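Local coordinates for VgrG protein (Vibrio cholerae, PDB 4DTD) that probably cross-links actin covalently in host cells through its actin cross-linking domain, as a VgrG effector of the type VI secretion system, at residues Gly47-Ala52 / Phe140-Thr145; Ala56-Thr61 / Val89-Tyr94. One frame throughout, in Å; residues are numbered along the deposited sequence.

Interaction 1. Residues Gly47-Ala52 / Phe140-Thr145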
ATOM      1  N   GLY A  47     -16.680  -0.418   7.382  1.00 42.49           N
ATOM      2  CA  GLY A  47     -16.645   0.120   8.733  1.00 42.22           C
ATOM      3  C   GLY A  47     -15.252   0.448   9.197  1.00 47.13           C
ATOM      4  O   GLY A  47     -14.290   0.207   8.473  1.00 48.74           O
ATOM      5  N   TYR A  48     -15.129   0.989  10.411  1.00 43.42           N
ATOM      6  CA  TYR A  48     -13.830   1.290  11.028  1.00 42.85           C
ATOM      7  C   TYR A  48     -13.890   1.112  12.545  1.00 46.07           C
ATOM      8  O   TYR A  48     -14.978   1.070  13.126  1.00 44.68           O
ATOM      9  CB  TYR A  48     -13.291   2.697  10.632  1.00 44.01           C
ATOM     10  CG  TYR A  48     -14.119   3.883  11.091  1.00 46.34           C
ATOM     11  CD1 TYR A  48     -15.164   4.372  10.311  1.00 48.75           C
ATOM     12  CD2 TYR A  48     -13.817   4.560  12.277  1.00 47.34           C
ATOM     13  CE1 TYR A  48     -15.922   5.470  10.718  1.00 50.61           C
ATOM     14  CE2 TYR A  48     -14.551   5.679  12.682  1.00 47.89           C
ATOM     15  CZ  TYR A  48     -15.606   6.127  11.900  1.00 57.43           C
ATOM     16  OH  TYR A  48     -16.379   7.198  12.297  1.00 60.61           O
ATOM     17  N   VAL A  49     -12.722   1.086  13.191  1.00 42.54           N
ATOM     18  CA  VAL A  49     -12.635   0.984  14.649  1.00 41.66           C
ATOM     19  C   VAL A  49     -11.906   2.229  15.165  1.00 47.07           C
ATOM     20  O   VAL A  49     -10.890   2.640  14.601  1.00 46.61           O
ATOM     21  CB  VAL A  49     -11.998  -0.357  15.115  1.00 43.87           C
ATOM     22  CG1 VAL A  49     -11.589  -0.331  16.574  1.00 43.18           C
ATOM     23  CG2 VAL A  49     -12.930  -1.533  14.850  1.00 43.70           C
ATOM     24  N   LYS A  50     -12.461   2.853  16.205  1.00 44.13           N
ATOM     25  CA  LYS A  50     -11.860   4.014  16.827  1.00 44.61           C
ATOM     26  C   LYS A  50     -11.667   3.775  18.314  1.00 51.23           C
ATOM     27  O   LYS A  50     -12.252   2.846  18.879  1.00 50.81           O
ATOM     28  CB  LYS A  50     -12.693   5.285  16.554  1.00 47.71           C
ATOM     29  CG  LYS A  50     -14.102   5.282  17.117  1.00 54.30           C
ATOM     30  CD  LYS A  50     -14.866   6.515  16.691  1.00 61.11           C
ATOM     31  CE  LYS A  50     -16.214   6.548  17.382  1.00 71.89           C
ATOM     32  NZ  LYS A  50     -17.040   7.710  16.953  1.00 79.10           N
ATOM     33  N   SER A  51     -10.849   4.613  18.962  1.00 50.12           N
ATOM     34  CA  SER A  51     -10.683   4.546  20.409  1.00 50.33           C
ATOM     35  C   SER A  51     -11.904   5.265  20.979  1.00 54.94           C
ATOM     36  O   SER A  51     -12.541   6.028  20.258  1.00 53.38           O
ATOM     37  CB  SER A  51      -9.411   5.274  20.831  1.00 53.40           C
ATOM     38  OG  SER A  51      -9.610   6.678  20.793  1.00 64.28           O
ATOM     39  N   ALA A  52     -12.214   5.062  22.258  1.00 55.21           N
ATOM     40  CA  ALA A  52     -13.341   5.738  22.918  1.00 56.92           C
ATOM     41  C   ALA A  52     -13.176   7.269  22.898  1.00 65.18           C
ATOM     42  O   ALA A  52     -14.162   8.002  22.900  1.00 66.53           O
ATOM     43  CB  ALA A  52     -13.455   5.256  24.349  1.00 57.95           C
ATOM     44  N   PHE A 140     -12.355   0.427  22.789  1.00 44.28           N
ATOM     45  CA  PHE A 140     -12.613   0.461  21.352  1.00 42.15           C
ATOM     46  C   PHE A 140     -14.066   0.533  20.967  1.00 47.41           C
ATOM     47  O   PHE A 140     -14.920  -0.025  21.664  1.00 48.54           O
ATOM     48  CB  PHE A 140     -11.914  -0.720  20.671  1.00 42.21           C
ATOM     49  CG  PHE A 140     -10.522  -0.954  21.202  1.00 42.46           C
ATOM     50  CD1 PHE A 140      -9.522   0.019  21.053  1.00 45.08           C
ATOM     51  CD2 PHE A 140     -10.220  -2.106  21.919  1.00 41.86           C
ATOM     52  CE1 PHE A 140      -8.244  -0.178  21.595  1.00 44.61           C
ATOM     53  CE2 PHE A 140      -8.931  -2.310  22.442  1.00 43.28           C
ATOM     54  CZ  PHE A 140      -7.949  -1.354  22.259  1.00 41.60           C
ATOM     55  N   VAL A 141     -14.349   1.230  19.846  1.00 42.25           N
ATOM     56  CA  VAL A 141     -15.701   1.417  19.314  1.00 41.19           C
ATOM     57  C   VAL A 141     -15.726   1.055  17.826  1.00 45.23           C
ATOM     58  O   VAL A 141     -14.873   1.523  17.081  1.00 43.64           O
ATOM     59  CB  VAL A 141     -16.237   2.873  19.539  1.00 44.78           C
ATOM     60  CG1 VAL A 141     -17.664   3.051  18.996  1.00 43.85           C
ATOM     61  CG2 VAL A 141     -16.157   3.297  21.005  1.00 44.02           C
ATOM     62  N   ILE A 142     -16.724   0.247  17.394  1.00 42.72           N
ATOM     63  CA  ILE A 142     -16.905  -0.091  15.994  1.00 42.55           C
ATOM     64  C   ILE A 142     -17.883   0.914  15.379  1.00 45.96           C
ATOM     65  O   ILE A 142     -18.968   1.129  15.918  1.00 45.41           O
ATOM     66  CB  ILE A 142     -17.442  -1.542  15.763  1.00 45.50           C
ATOM     67  CG1 ILE A 142     -16.550  -2.624  16.404  1.00 44.91           C
ATOM     68  CG2 ILE A 142     -17.631  -1.815  14.235  1.00 45.44           C
ATOM     69  CD1 ILE A 142     -17.166  -4.018  16.307  1.00 40.75           C
ATOM     70  N   GLU A 143     -17.528   1.474  14.225  1.00 41.89           N
ATOM     71  CA  GLU A 143     -18.418   2.335  13.449  1.00 40.81           C
ATOM     72  C   GLU A 143     -18.700   1.624  12.128  1.00 42.49           C
ATOM     73  O   GLU A 143     -17.793   1.098  11.504  1.00 40.93           O
ATOM     74  CB  GLU A 143     -17.822   3.726  13.230  1.00 42.47           C
ATOM     75  CG  GLU A 143     -17.768   4.556  14.510  1.00 56.54           C
ATOM     76  CD  GLU A 143     -19.057   5.254  14.929  1.00 87.63           C
ATOM     77  OE1 GLU A 143     -18.958   6.373  15.480  1.00 93.84           O
ATOM     78  OE2 GLU A 143     -20.160   4.698  14.709  1.00 81.55           O
ATOM     79  N   ILE A 144     -19.965   1.515  11.767  1.00 38.54           N
ATOM     80  CA  ILE A 144     -20.356   0.845  10.542  1.00 37.82           C
ATOM     81  C   ILE A 144     -20.692   1.903   9.519  1.00 46.30           C
ATOM     82  O   ILE A 144     -21.608   2.699   9.695  1.00 46.91           O
ATOM     83  CB  ILE A 144     -21.479  -0.214  10.771  1.00 39.42           C
ATOM     84  CG1 ILE A 144     -20.980  -1.370  11.681  1.00 39.23           C
ATOM     85  CG2 ILE A 144     -22.041  -0.734   9.441  1.00 39.25           C
ATOM     86  CD1 ILE A 144     -19.740  -2.225  11.119  1.00 41.09           C
ATOM     87  N   THR A 145     -19.912   1.906   8.460  1.00 45.99           N
ATOM     88  CA  THR A 145     -19.922   2.820   7.324  1.00 46.47           C
ATOM     89  C   THR A 145     -20.888   2.339   6.244  1.00 49.82           C
ATOM     90  O   THR A 145     -21.476   3.149   5.539  1.00 51.10           O
ATOM     91  CB  THR A 145     -18.437   3.027   6.932  1.00 54.16           C
ATOM     92  OG1 THR A 145     -18.029   4.305   7.398  1.00 64.41           O
ATOM     93  CG2 THR A 145     -18.144   2.822   5.483  1.00 50.92           C
TER
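One face of the Tyr48 ring rests on the CB of Glu143. This CH-pi contact puts Glu143 CB 3.7 Å from the centroid of the Tyr48 ring, offset toward the rim. Thr145 OG1 lies at the ring edge, near its plane. Tyr48 places CG between its backbone N and carbonyl carbon (chi1 64°), and this swings the ring over the neighbouring strand. The carboxylate of Glu143 is turned 47° from the Tyr48 ring. The Glu143 chain bends at chi2, which brings OE1 round to Lys50. The lysine runs extended beyond CG, past Val141, and its NZ forms a salt bridge of 2.8 Å with Glu143 OE1. NZ meets that oxygen on the anti side of the carboxylate. Lys50 CG packs 4.0 Å from Val141 CB, the two side chains pointing the same way. The other flat group, the Phe140 ring, has Lys50 O near its plane at the edge.

On the face away from Tyr48, Lys50 and Glu143, Val49 CG2 meets Ile142 CG1 at 4.1 Å. Four backbone hydrogen bonds join Tyr48 to Glu143 and Lys50 to Val141. This is an antiparallel strand pair with one partly exposed face carrying the Lys50-Glu143 pair, Tyr48 and Val141, and one apolar face on which Ile142 packs against Trp113 and Leu114 of helix 101-124 and Val49 against strand 56-68, within the actin cross-linking domain.

Interaction 2. Residues Ala56-Thr61 / Val89-Tyr94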
ATOM      1  N   ALA A  56      -9.346   7.470  15.177  1.00 51.12           N
ATOM      2  CA  ALA A  56      -9.609   6.414  14.185  1.00 49.06           C
ATOM      3  C   ALA A  56      -8.377   5.508  14.116  1.00 51.05           C
ATOM      4  O   ALA A  56      -7.264   6.004  13.923  1.00 51.96           O
ATOM      5  CB  ALA A  56      -9.912   7.023  12.824  1.00 49.09           C
ATOM      6  N   LEU A  57      -8.567   4.188  14.342  1.00 43.76           N
ATOM      7  CA  LEU A  57      -7.454   3.223  14.421  1.00 40.53           C
ATOM      8  C   LEU A  57      -7.194   2.443  13.132  1.00 45.51           C
ATOM      9  O   LEU A  57      -6.073   2.436  12.612  1.00 45.02           O
ATOM     10  CB  LEU A  57      -7.611   2.315  15.660  1.00 39.00           C
ATOM     11  CG  LEU A  57      -7.767   3.056  17.023  1.00 43.52           C
ATOM     12  CD1 LEU A  57      -8.081   2.105  18.142  1.00 43.64           C
ATOM     13  CD2 LEU A  57      -6.512   3.921  17.389  1.00 43.76           C
ATOM     14  N   PHE A  58      -8.234   1.813  12.598  1.00 42.39           N
ATOM     15  CA  PHE A  58      -8.107   1.038  11.372  1.00 41.88           C
ATOM     16  C   PHE A  58      -9.459   0.903  10.670  1.00 47.56           C
ATOM     17  O   PHE A  58     -10.500   1.078  11.304  1.00 47.47           O
ATOM     18  CB  PHE A  58      -7.472  -0.346  11.677  1.00 42.62           C
ATOM     19  CG  PHE A  58      -8.259  -1.261  12.581  1.00 42.84           C
ATOM     20  CD1 PHE A  58      -9.265  -2.082  12.067  1.00 44.59           C
ATOM     21  CD2 PHE A  58      -7.984  -1.325  13.943  1.00 44.32           C
ATOM     22  CE1 PHE A  58     -10.006  -2.920  12.909  1.00 45.47           C
ATOM     23  CE2 PHE A  58      -8.717  -2.179  14.783  1.00 46.12           C
ATOM     24  CZ  PHE A  58      -9.705  -2.987  14.258  1.00 43.92           C
HETATM   25  N   MSE A  59      -9.445   0.587   9.387  1.00 46.65           N
HETATM   26  CA  MSE A  59     -10.660   0.326   8.615  1.00 48.95           C
HETATM   27  C   MSE A  59     -10.865  -1.166   8.475  1.00 46.39           C
HETATM   28  O   MSE A  59      -9.899  -1.932   8.410  1.00 42.66           O
HETATM   29  CB  MSE A  59     -10.536   0.844   7.183  1.00 54.05           C
HETATM   30  CG  MSE A  59     -10.366   2.328   7.071  1.00 66.64           C
HETATM   31 SE   MSE A  59      -9.734   2.744   5.264  1.00 80.35          SE
HETATM   32  CE  MSE A  59     -10.007   4.698   5.284  1.00 77.99           C
ATOM     33  N   LEU A  60     -12.132  -1.551   8.319  1.00 42.94           N
ATOM     34  CA  LEU A  60     -12.586  -2.909   7.993  1.00 42.92           C
ATOM     35  C   LEU A  60     -12.905  -2.847   6.495  1.00 45.55           C
ATOM     36  O   LEU A  60     -13.727  -2.018   6.054  1.00 45.00           O
ATOM     37  CB  LEU A  60     -13.855  -3.269   8.783  1.00 43.11           C
ATOM     38  CG  LEU A  60     -13.676  -3.751  10.205  1.00 47.04           C
ATOM     39  CD1 LEU A  60     -13.445  -2.602  11.155  1.00 46.58           C
ATOM     40  CD2 LEU A  60     -14.885  -4.484  10.629  1.00 49.26           C
ATOM     41  N   THR A  61     -12.186  -3.645   5.704  1.00 41.06           N
ATOM     42  CA  THR A  61     -12.362  -3.644   4.256  1.00 41.13           C
ATOM     43  C   THR A  61     -12.552  -5.039   3.663  1.00 45.81           C
ATOM     44  O   THR A  61     -12.119  -6.039   4.239  1.00 43.44           O
ATOM     45  CB  THR A  61     -11.116  -3.036   3.560  1.00 48.07           C
ATOM     46  OG1 THR A  61     -10.009  -3.916   3.754  1.00 50.69           O
ATOM     47  CG2 THR A  61     -10.779  -1.624   4.023  1.00 42.38           C
ATOM     48  N   VAL A  89     -11.619 -10.462   4.591  1.00 39.57           N
ATOM     49  CA  VAL A  89     -11.601  -9.216   5.329  1.00 38.01           C
ATOM     50  C   VAL A  89     -10.168  -8.786   5.578  1.00 41.85           C
ATOM     51  O   VAL A  89      -9.323  -9.574   5.982  1.00 41.10           O
ATOM     52  CB  VAL A  89     -12.420  -9.332   6.650  1.00 41.05           C
ATOM     53  CG1 VAL A  89     -12.274  -8.065   7.528  1.00 40.25           C
ATOM     54  CG2 VAL A  89     -13.883  -9.613   6.348  1.00 39.78           C
ATOM     55  N   GLU A  90      -9.902  -7.528   5.366  1.00 41.20           N
ATOM     56  CA  GLU A  90      -8.595  -6.984   5.641  1.00 41.93           C
ATOM     57  C   GLU A  90      -8.748  -5.809   6.595  1.00 43.12           C
ATOM     58  O   GLU A  90      -9.614  -4.970   6.388  1.00 44.08           O
ATOM     59  CB  GLU A  90      -7.913  -6.556   4.335  1.00 44.27           C
ATOM     60  CG  GLU A  90      -6.394  -6.648   4.423  1.00 57.56           C
ATOM     61  CD  GLU A  90      -5.600  -5.734   3.513  1.00 84.36           C
ATOM     62  OE1 GLU A  90      -6.213  -4.877   2.836  1.00 77.96           O
ATOM     63  OE2 GLU A  90      -4.354  -5.863   3.492  1.00 81.76           O
ATOM     64  N   LEU A  91      -7.901  -5.743   7.622  1.00 38.26           N
ATOM     65  CA  LEU A  91      -7.843  -4.649   8.607  1.00 37.69           C
ATOM     66  C   LEU A  91      -6.698  -3.710   8.163  1.00 42.52           C
ATOM     67  O   LEU A  91      -5.544  -4.134   8.060  1.00 38.33           O
ATOM     68  CB  LEU A  91      -7.568  -5.236   9.997  1.00 37.41           C
ATOM     69  CG  LEU A  91      -8.771  -5.710  10.873  1.00 40.85           C
ATOM     70  CD1 LEU A  91      -9.985  -6.114  10.096  1.00 38.18           C
ATOM     71  CD2 LEU A  91      -8.351  -6.744  11.875  1.00 44.26           C
ATOM     72  N   VAL A  92      -7.056  -2.458   7.791  1.00 42.46           N
ATOM     73  CA  VAL A  92      -6.122  -1.457   7.268  1.00 42.36           C
ATOM     74  C   VAL A  92      -6.026  -0.263   8.237  1.00 48.77           C
ATOM     75  O   VAL A  92      -6.976   0.506   8.386  1.00 50.22           O
ATOM     76  CB  VAL A  92      -6.485  -1.059   5.800  1.00 44.84           C
ATOM     77  CG1 VAL A  92      -5.558   0.036   5.286  1.00 45.31           C
ATOM     78  CG2 VAL A  92      -6.423  -2.272   4.878  1.00 43.50           C
ATOM     79  N   SER A  93      -4.887  -0.132   8.914  1.00 45.30           N
ATOM     80  CA  SER A  93      -4.706   0.924   9.894  1.00 45.71           C
ATOM     81  C   SER A  93      -4.661   2.339   9.311  1.00 51.75           C
ATOM     82  O   SER A  93      -4.288   2.535   8.159  1.00 51.49           O
ATOM     83  CB  SER A  93      -3.487   0.655  10.768  1.00 49.18           C
ATOM     84  OG  SER A  93      -2.295   1.033  10.099  1.00 61.04           O
ATOM     85  N   TYR A  94      -5.056   3.323  10.119  1.00 48.90           N
ATOM     86  CA  TYR A  94      -4.922   4.708   9.720  1.00 49.04           C
ATOM     87  C   TYR A  94      -3.502   5.027  10.145  1.00 54.87           C
ATOM     88  O   TYR A  94      -3.131   4.648  11.267  1.00 54.37           O
ATOM     89  CB  TYR A  94      -5.933   5.597  10.426  1.00 49.66           C
ATOM     90  CG  TYR A  94      -7.338   5.459   9.880  1.00 50.78           C
ATOM     91  CD1 TYR A  94      -7.753   6.197   8.779  1.00 53.70           C
ATOM     92  CD2 TYR A  94      -8.269   4.624  10.497  1.00 49.88           C
ATOM     93  CE1 TYR A  94      -9.068   6.133   8.320  1.00 56.87           C
ATOM     94  CE2 TYR A  94      -9.577   4.529  10.030  1.00 49.94           C
ATOM     95  CZ  TYR A  94      -9.978   5.297   8.951  1.00 62.14           C
ATOM     96  OH  TYR A  94     -11.274   5.219   8.494  1.00 66.81           O
TER
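Tyr94 and Met59, a selenomethionine here, cross at about a right angle in a Met-aromatic contact. They sit beside a classic beta bulge, in which Leu57 and Phe58 both face Val49 of the strand on the other side. The SE atom of Met59 lies 5.0 Å from the centroid of the Tyr94 ring, oblique to it. Two carbons touch more closely. Met59 CE is 3.5 Å from Tyr94 CE1, and Met59 CG is 3.3 Å from Tyr94 OH. Met59 keeps an extended chain beyond CG, which carries CE across to CE1 after CG has passed the hydroxyl. One face of the same ring receives Ala56 CB, 3.7 Å from Tyr94 CD2, in a CH-pi contact. The peptide of Leu57 and Phe58 lies at the ring edge. A weak hydrogen bond joins Tyr94 OH to Lys45 NZ.

Phe58 and Leu91 lie side by side on the other face of the strand pair and point the same way. With CG between the backbone N and the carbonyl carbon (chi1 63°), the Phe58 ring turns its CE1 to Leu91 CG, 3.7 Å away. The ring also packs on Ala110, Met111 and Leu114 of helix 101-124. Ser93, paired with Phe58, sends its OG to the backbone N of Ile27.

Five backbone hydrogen bonds pair Leu57 with Tyr94, Met59 with Val92 and Thr61 with Glu90. The Tyr94 N to Leu57 O bond, at the bulge, comes from above the carbonyl plane, 40° out of it. At the far end Thr61 and Glu90 also lie side by side. Glu90 O is gripped twice by one residue: Thr61 N reaches it nearly along the C=O axis, and Thr61 OG1 donates a second bond of 2.9 Å from above the carbonyl plane.

Strands 45-51 and 56-68 follow each other in the chain, and their pairing lies between the two contacts, the outer joins of four neighbouring antiparallel strands. Gly47 O to Leu60 N and Val49 O to Leu57 N are probable hydrogen bonds between them. Interaction 2 is nested along the chain inside the loop closed by interaction 1. It is largely buried and lies about 13 Å from the chain centre, centre to centre, against about 22 Å for interaction 1. Both put apolar side chains on helix 101-124. They differ on their other face: interaction 1 has a charged pair there, interaction 2 Met59 against Tyr94, and the buried Thr61 and Glu90 joined by a hydroxyl-to-carbonyl bond.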